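Local coordinates for Alpha/beta hydrolase fold protein (Nakamurella multipartita, PDB 4Y7D) that probably acts as a hydrolase of the alpha/beta hydrolase fold, its exact substrate and reaction unknown, at residues P35-H40 and A101-W106; V124-S129 and E296-G301. All blocks are in the same frame, centred on the assembly; numbering follows the deposited sequence.

Contact 1. Residues P35-H40 and A101-W106; sequences PVLVVH and AGVLCW
Val36 and Leu104 pack on one face of two neighbouring parallel strands, 35-39 and 101-106, while Leu37, Val39, Val103 and Cys105 share the other. Val36 shows how a beta-branched residue suits this place. Its CB stands 4.1 Å from Gly102 O. CG1, anti to the backbone N (chi1 -177°), reaches forward along the neighbouring strand, 3.8 Å from both Gly102 O and Leu104 N, with Leu104 CB next. CG2, beside its own N, lies on the face that a CB on Gly102 would take. Such a CB would come about 3.6 Å from Val36 CG2, so glycine keeps the close pairing of Val36 CA and Gly102 CA (4.3 Å) uncrowded. On the other face, Val39 CG2 meets Val103 CG1 at 4.3 Å, and helices 82-95 and 110-119 cover this side.

The backbones are joined in parallel fashion: Leu37 N donates to Gly102 O (2.8 Å), Leu37 O accepts from Leu104 N (2.9 Å) in an almost straight bond, and Val39 N returns to Leu104 O. The last bond, Trp106 N to Val39 O, is weak at 3.4 Å, where the strands spread towards His40. These are central strands of the alpha/beta hydrolase sheet. Their facing polar groups pair, so mainly aliphatic side chains can bury them.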
ATOM      1  N   PRO A  35       8.263  -8.815  13.038  1.00 20.94           N
ATOM      2  CA  PRO A  35       8.447  -8.020  11.819  1.00 20.00           C
ATOM      3  C   PRO A  35       7.355  -8.133  10.797  1.00 19.74           C
ATOM      4  O   PRO A  35       6.763  -9.212  10.607  1.00 19.43           O
ATOM      5  CB  PRO A  35       9.781  -8.557  11.256  1.00 20.67           C
ATOM      6  CG  PRO A  35       9.775  -9.985  11.685  1.00 20.76           C
ATOM      7  CD  PRO A  35       9.150 -10.009  13.070  1.00 22.39           C
ATOM      8  N   VAL A  36       7.124  -7.018  10.105  1.00 19.38           N
ATOM      9  CA  VAL A  36       6.170  -6.928   8.995  1.00 18.81           C
ATOM     10  C   VAL A  36       6.794  -6.202   7.822  1.00 18.62           C
ATOM     11  O   VAL A  36       7.281  -5.076   7.979  1.00 18.67           O
ATOM     12  CB  VAL A  36       4.937  -6.130   9.442  1.00 19.28           C
ATOM     13  CG1 VAL A  36       3.898  -6.084   8.328  1.00 19.23           C
ATOM     14  CG2 VAL A  36       4.386  -6.723  10.721  1.00 20.54           C
ATOM     15  N   LEU A  37       6.768  -6.847   6.663  1.00 17.31           N
ATOM     16  CA  LEU A  37       7.154  -6.213   5.426  1.00 17.46           C
ATOM     17  C   LEU A  37       5.967  -5.379   4.942  1.00 16.96           C
ATOM     18  O   LEU A  37       4.867  -5.882   4.847  1.00 17.95           O
ATOM     19  CB  LEU A  37       7.499  -7.233   4.367  1.00 17.41           C
ATOM     20  CG  LEU A  37       7.763  -6.718   2.943  1.00 18.26           C
ATOM     21  CD1 LEU A  37       9.117  -6.003   2.898  1.00 18.91           C
ATOM     22  CD2 LEU A  37       7.634  -7.855   1.966  1.00 19.45           C
ATOM     23  N   VAL A  38       6.188  -4.092   4.731  1.00 17.16           N
ATOM     24  CA  VAL A  38       5.127  -3.112   4.373  1.00 16.43           C
ATOM     25  C   VAL A  38       5.392  -2.690   2.918  1.00 16.78           C
ATOM     26  O   VAL A  38       6.493  -2.187   2.619  1.00 17.48           O
ATOM     27  CB  VAL A  38       5.201  -1.909   5.297  1.00 17.25           C
ATOM     28  CG1 VAL A  38       4.109  -0.910   4.972  1.00 17.99           C
ATOM     29  CG2 VAL A  38       5.017  -2.363   6.722  1.00 18.59           C
ATOM     30  N   VAL A  39       4.396  -2.878   2.068  1.00 16.49           N
ATOM     31  CA  VAL A  39       4.562  -2.771   0.620  1.00 16.17           C
ATOM     32  C   VAL A  39       3.603  -1.719   0.044  1.00 18.01           C
ATOM     33  O   VAL A  39       2.368  -1.875   0.014  1.00 18.35           O
ATOM     34  CB  VAL A  39       4.309  -4.131  -0.033  1.00 16.20           C
ATOM     35  CG1 VAL A  39       4.674  -4.062  -1.512  1.00 16.36           C
ATOM     36  CG2 VAL A  39       5.061  -5.268   0.695  1.00 17.54           C
ATOM     37  N   HIS A  40       4.191  -0.620  -0.397  1.00 17.87           N
ATOM     38  CA  HIS A  40       3.453   0.535  -0.903  1.00 18.25           C
ATOM     39  C   HIS A  40       2.786   0.306  -2.270  1.00 18.15           C
ATOM     40  O   HIS A  40       3.152  -0.579  -3.069  1.00 17.98           O
ATOM     41  CB  HIS A  40       4.393   1.790  -0.942  1.00 18.27           C
ATOM     42  CG  HIS A  40       5.447   1.713  -1.974  1.00 18.69           C
ATOM     43  ND1 HIS A  40       5.189   1.893  -3.321  1.00 18.91           N
ATOM     44  CD2 HIS A  40       6.793   1.530  -1.871  1.00 18.40           C
ATOM     45  CE1 HIS A  40       6.316   1.788  -3.999  1.00 18.92           C
ATOM     46  NE2 HIS A  40       7.296   1.566  -3.152  1.00 18.61           N
ATOM     47  N   ALA A 101       8.141 -13.225   7.850  1.00 20.49           N
ATOM     48  CA  ALA A 101       7.586 -11.978   8.334  1.00 20.08           C
ATOM     49  C   ALA A 101       6.138 -11.876   7.978  1.00 20.35           C
ATOM     50  O   ALA A 101       5.653 -12.542   7.069  1.00 19.35           O
ATOM     51  CB  ALA A 101       8.335 -10.793   7.755  1.00 19.76           C
ATOM     52  N   GLY A 102       5.439 -11.026   8.720  1.00 19.13           N
ATOM     53  CA  GLY A 102       4.117 -10.634   8.265  1.00 18.58           C
ATOM     54  C   GLY A 102       4.237  -9.751   7.027  1.00 17.89           C
ATOM     55  O   GLY A 102       5.334  -9.222   6.721  1.00 18.32           O
ATOM     56  N   VAL A 103       3.151  -9.615   6.278  1.00 17.19           N
ATOM     57  CA  VAL A 103       3.140  -8.756   5.124  1.00 17.65           C
ATOM     58  C   VAL A 103       1.870  -7.877   5.154  1.00 17.71           C
ATOM     59  O   VAL A 103       0.757  -8.377   5.323  1.00 17.28           O
ATOM     60  CB  VAL A 103       3.160  -9.556   3.815  1.00 18.25           C
ATOM     61  CG1 VAL A 103       3.088  -8.591   2.641  1.00 18.05           C
ATOM     62  CG2 VAL A 103       4.400 -10.423   3.748  1.00 19.10           C
ATOM     63  N   LEU A 104       2.060  -6.582   5.020  1.00 17.12           N
ATOM     64  CA  LEU A 104       0.988  -5.586   4.869  1.00 17.17           C
ATOM     65  C   LEU A 104       1.178  -4.937   3.507  1.00 18.00           C
ATOM     66  O   LEU A 104       2.205  -4.279   3.254  1.00 19.07           O
ATOM     67  CB  LEU A 104       1.052  -4.509   5.924  1.00 18.35           C
ATOM     68  CG  LEU A 104       0.102  -3.323   5.781  1.00 17.99           C
ATOM     69  CD1 LEU A 104      -1.318  -3.808   6.000  1.00 19.05           C
ATOM     70  CD2 LEU A 104       0.423  -2.200   6.713  1.00 18.92           C
ATOM     71  N   CYS A 105       0.153  -5.047   2.677  1.00 16.67           N
ATOM     72  CA  CYS A 105       0.160  -4.391   1.372  1.00 16.84           C
ATOM     73  C   CYS A 105      -1.102  -3.583   1.136  1.00 17.05           C
ATOM     74  O   CYS A 105      -2.149  -3.844   1.724  1.00 17.30           O
ATOM     75  CB  CYS A 105       0.363  -5.389   0.265  1.00 16.42           C
ATOM     76  SG  CYS A 105      -0.954  -6.601  -0.034  1.00 18.34           S
ATOM     77  N   TRP A 106      -0.986  -2.602   0.236  1.00 16.85           N
ATOM     78  CA  TRP A 106      -2.149  -1.801  -0.153  1.00 17.32           C
ATOM     79  C   TRP A 106      -2.037  -1.532  -1.619  1.00 18.53           C
ATOM     80  O   TRP A 106      -0.935  -1.341  -2.099  1.00 18.28           O
ATOM     81  CB  TRP A 106      -2.123  -0.510   0.630  1.00 18.83           C
ATOM     82  CG  TRP A 106      -3.192   0.525   0.372  1.00 19.47           C
ATOM     83  CD1 TRP A 106      -4.482   0.327  -0.024  1.00 20.95           C
ATOM     84  CD2 TRP A 106      -3.069   1.903   0.624  1.00 22.58           C
ATOM     85  NE1 TRP A 106      -5.173   1.513  -0.044  1.00 20.60           N
ATOM     86  CE2 TRP A 106      -4.320   2.502   0.347  1.00 22.32           C
ATOM     87  CE3 TRP A 106      -2.019   2.709   1.095  1.00 23.92           C
ATOM     88  CZ2 TRP A 106      -4.542   3.872   0.494  1.00 23.86           C
ATOM     89  CZ3 TRP A 106      -2.245   4.068   1.274  1.00 24.10           C
ATOM     90  CH2 TRP A 106      -3.491   4.643   0.952  1.00 24.80           C
TER

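Contact 2. Residues V124-S129 and E296-G301; sequences VRALVS and ELLRAG
No backbone hydrogen bond links strand 126-129 to the end of helix 288-299; the two backbones come nearest at Ala126 and Leu298, whose CA atoms are 5.6 Å apart. Ala126 suits so close an approach because its lone methyl fits under the helix, CB lying 3.6 Å from Leu297 O and 4.0 Å from Leu297 CG. Two leucines of the helix lie on the strand's face. Leu297 sends CD2 to Leu127 O and to Val128 CG2. Leu298 crosses Val128 at about a right angle: its CG is anti to the carbonyl carbon (chi1 -68°), which brings the branched end back to the strand, CD1 3.6 Å from Val128 CG2 and CD2 3.9 Å from Ala126 O. This is the layered packing of the alpha/beta hydrolase fold, the C-terminal helix lying against one face of the central sheet. With Leu298 replaced by an alanine, Val128 CG2 would probably lose its nearest neighbour across the contact and a gap open beside Ala126. At the exposed margin the helix ends, Ala300 turning to positive phi (48°), and its CB lies 3.8 Å from Arg125 CB. On the helix's outward side, Arg299 NH2 forms a salt bridge with Glu296 OE1, and Arg299 NH1 pairs with Glu59.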
ATOM      1  N   VAL A 124       6.139 -16.061   4.673  1.00 21.56           N
ATOM      2  CA  VAL A 124       5.025 -15.186   5.011  1.00 19.67           C
ATOM      3  C   VAL A 124       4.209 -15.769   6.206  1.00 20.66           C
ATOM      4  O   VAL A 124       3.549 -16.816   6.086  1.00 21.52           O
ATOM      5  CB  VAL A 124       4.138 -14.969   3.787  1.00 19.41           C
ATOM      6  CG1 VAL A 124       2.948 -14.101   4.118  1.00 20.25           C
ATOM      7  CG2 VAL A 124       4.924 -14.354   2.638  1.00 18.67           C
ATOM      8  N   ARG A 125       4.310 -15.111   7.361  1.00 21.13           N
ATOM      9  CA  ARG A 125       3.594 -15.517   8.571  0.70 22.59           C
ATOM     10  C   ARG A 125       2.090 -15.255   8.517  1.00 21.06           C
ATOM     11  O   ARG A 125       1.272 -16.025   9.077  1.00 20.76           O
ATOM     12  CB  ARG A 125       4.165 -14.780   9.788  0.70 25.62           C
ATOM     13  CG  ARG A 125       5.614 -15.103  10.129  0.70 30.14           C
ATOM     14  CD  ARG A 125       5.832 -15.355  11.632  0.70 34.56           C
ATOM     15  NE  ARG A 125       7.222 -15.736  11.939  0.70 40.08           N
ATOM     16  CZ  ARG A 125       7.777 -16.936  11.688  0.70 43.13           C
ATOM     17  NH1 ARG A 125       9.060 -17.165  12.007  0.70 44.48           N
ATOM     18  NH2 ARG A 125       7.086 -17.907  11.089  0.70 43.75           N
ATOM     19  N   ALA A 126       1.725 -14.151   7.878  1.00 19.99           N
ATOM     20  CA  ALA A 126       0.355 -13.646   7.793  1.00 18.98           C
ATOM     21  C   ALA A 126       0.333 -12.540   6.750  1.00 18.53           C
ATOM     22  O   ALA A 126       1.350 -11.879   6.491  1.00 18.30           O
ATOM     23  CB  ALA A 126      -0.093 -13.121   9.132  1.00 19.56           C
ATOM     24  N   LEU A 127      -0.828 -12.318   6.151  1.00 18.30           N
ATOM     25  CA  LEU A 127      -1.002 -11.342   5.101  1.00 17.98           C
ATOM     26  C   LEU A 127      -2.202 -10.439   5.423  1.00 18.13           C
ATOM     27  O   LEU A 127      -3.292 -10.923   5.610  1.00 18.88           O
ATOM     28  CB  LEU A 127      -1.212 -12.064   3.753  1.00 18.14           C
ATOM     29  CG  LEU A 127      -1.470 -11.201   2.490  1.00 18.77           C
ATOM     30  CD1 LEU A 127      -0.336 -10.209   2.241  1.00 18.60           C
ATOM     31  CD2 LEU A 127      -1.662 -12.186   1.366  1.00 18.94           C
ATOM     32  N   VAL A 128      -1.980  -9.132   5.421  1.00 17.18           N
ATOM     33  CA  VAL A 128      -3.049  -8.150   5.432  1.00 18.28           C
ATOM     34  C   VAL A 128      -3.002  -7.389   4.121  1.00 18.48           C
ATOM     35  O   VAL A 128      -1.996  -6.720   3.814  1.00 17.16           O
ATOM     36  CB  VAL A 128      -2.919  -7.201   6.610  1.00 18.96           C
ATOM     37  CG1 VAL A 128      -4.013  -6.136   6.597  1.00 19.77           C
ATOM     38  CG2 VAL A 128      -2.991  -8.010   7.908  1.00 19.60           C
ATOM     39  N   SER A 129      -4.086  -7.517   3.368  1.00 18.21           N
ATOM     40  CA  SER A 129      -4.144  -7.010   2.009  1.00 18.70           C
ATOM     41  C   SER A 129      -5.277  -6.003   1.893  1.00 18.76           C
ATOM     42  O   SER A 129      -6.474  -6.350   1.884  1.00 18.18           O
ATOM     43  CB  SER A 129      -4.303  -8.142   1.060  1.00 20.39           C
ATOM     44  OG  SER A 129      -4.348  -7.671  -0.247  1.00 23.22           O
ATOM     45  N   GLU A 296      -2.934  -7.806  15.306  1.00 24.29           N
ATOM     46  CA  GLU A 296      -2.929  -9.079  16.018  1.00 27.20           C
ATOM     47  C   GLU A 296      -2.638 -10.246  15.077  1.00 25.33           C
ATOM     48  O   GLU A 296      -1.852 -11.169  15.412  1.00 23.99           O
ATOM     49  CB  GLU A 296      -4.253  -9.283  16.755  1.00 31.63           C
ATOM     50  CG  GLU A 296      -4.325 -10.547  17.598  1.00 37.78           C
ATOM     51  CD  GLU A 296      -3.159 -10.776  18.621  1.00 44.99           C
ATOM     52  OE1 GLU A 296      -2.619  -9.830  19.282  1.00 43.59           O
ATOM     53  OE2 GLU A 296      -2.783 -11.978  18.778  1.00 53.34           O
ATOM     54  N   LEU A 297      -3.216 -10.226  13.887  1.00 24.48           N
ATOM     55  CA  LEU A 297      -2.881 -11.207  12.905  1.00 24.97           C
ATOM     56  C   LEU A 297      -1.389 -11.182  12.579  1.00 25.36           C
ATOM     57  O   LEU A 297      -0.756 -12.227  12.519  1.00 24.84           O
ATOM     58  CB  LEU A 297      -3.703 -11.007  11.653  1.00 26.07           C
ATOM     59  CG  LEU A 297      -3.688 -12.199  10.722  1.00 28.87           C
ATOM     60  CD1 LEU A 297      -4.562 -13.317  11.291  1.00 31.14           C
ATOM     61  CD2 LEU A 297      -4.166 -11.773   9.348  1.00 28.54           C
ATOM     62  N   LEU A 298      -0.832  -9.984  12.372  1.00 22.78           N
ATOM     63  CA  LEU A 298       0.563  -9.867  11.928  1.00 23.40           C
ATOM     64  C   LEU A 298       1.571 -10.248  13.004  1.00 24.10           C
ATOM     65  O   LEU A 298       2.702 -10.596  12.679  1.00 26.41           O
ATOM     66  CB  LEU A 298       0.830  -8.455  11.367  1.00 21.17           C
ATOM     67  CG  LEU A 298       0.087  -8.205  10.056  1.00 21.15           C
ATOM     68  CD1 LEU A 298      -0.087  -6.716   9.693  1.00 20.48           C
ATOM     69  CD2 LEU A 298       0.761  -8.932   8.933  1.00 20.93           C
ATOM     70  N   ARG A 299       1.167 -10.185  14.261  1.00 26.02           N
ATOM     71  CA  ARG A 299       2.003 -10.652  15.382  1.00 29.51           C
ATOM     72  C   ARG A 299       2.206 -12.171  15.292  1.00 33.39           C
ATOM     73  O   ARG A 299       3.203 -12.666  15.770  1.00 32.53           O
ATOM     74  CB  ARG A 299       1.327 -10.370  16.700  1.00 31.71           C
ATOM     75  CG  ARG A 299       1.466  -8.978  17.193  1.00 32.21           C
ATOM     76  CD  ARG A 299       1.006  -8.897  18.637  1.00 33.39           C
ATOM     77  NE  ARG A 299       0.845  -7.488  18.838  1.00 32.99           N
ATOM     78  CZ  ARG A 299      -0.314  -6.835  18.806  1.00 32.90           C
ATOM     79  NH1 ARG A 299      -0.289  -5.534  18.895  1.00 31.90           N
ATOM     80  NH2 ARG A 299      -1.488  -7.467  18.743  1.00 35.09           N
ATOM     81  N   ALA A 300       1.260 -12.889  14.691  1.00 38.28           N
ATOM     82  CA  ALA A 300       1.422 -14.323  14.312  1.00 45.26           C
ATOM     83  C   ALA A 300       1.994 -15.126  15.473  1.00 49.06           C
ATOM     84  O   ALA A 300       2.986 -15.848  15.324  1.00 52.39           O
ATOM     85  CB  ALA A 300       2.301 -14.459  13.075  1.00 46.65           C
ATOM     86  N   GLY A 301       1.391 -14.942  16.646  1.00 52.30           N
ATOM     87  CA  GLY A 301       1.806 -15.650  17.863  1.00 55.72           C
ATOM     88  C   GLY A 301       2.963 -14.996  18.609  1.00 60.38           C
ATOM     89  O   GLY A 301       3.393 -15.525  19.641  1.00 64.49           O
TER

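How the contacts relate
Contact 1 lies deep in the molecule, with nearly all its residues buried, whereas contact 2 sits farther out and runs from a buried end at Val128 to an exposed one at Ala300. They meet in the same sheet, since strand 101-106 is the immediate neighbour of strand 124-130: Val103 probably bonds through its N to Ala126 O and through its O to Val128 N, and Leu104 CD1 packs on Val128 CG1. Thus 101-106 is flanked by a strand from each contact. Their chemistry follows their place: strand against strand is joined by backbone hydrogen bonds, while strand against helix relies on aliphatic contact alone.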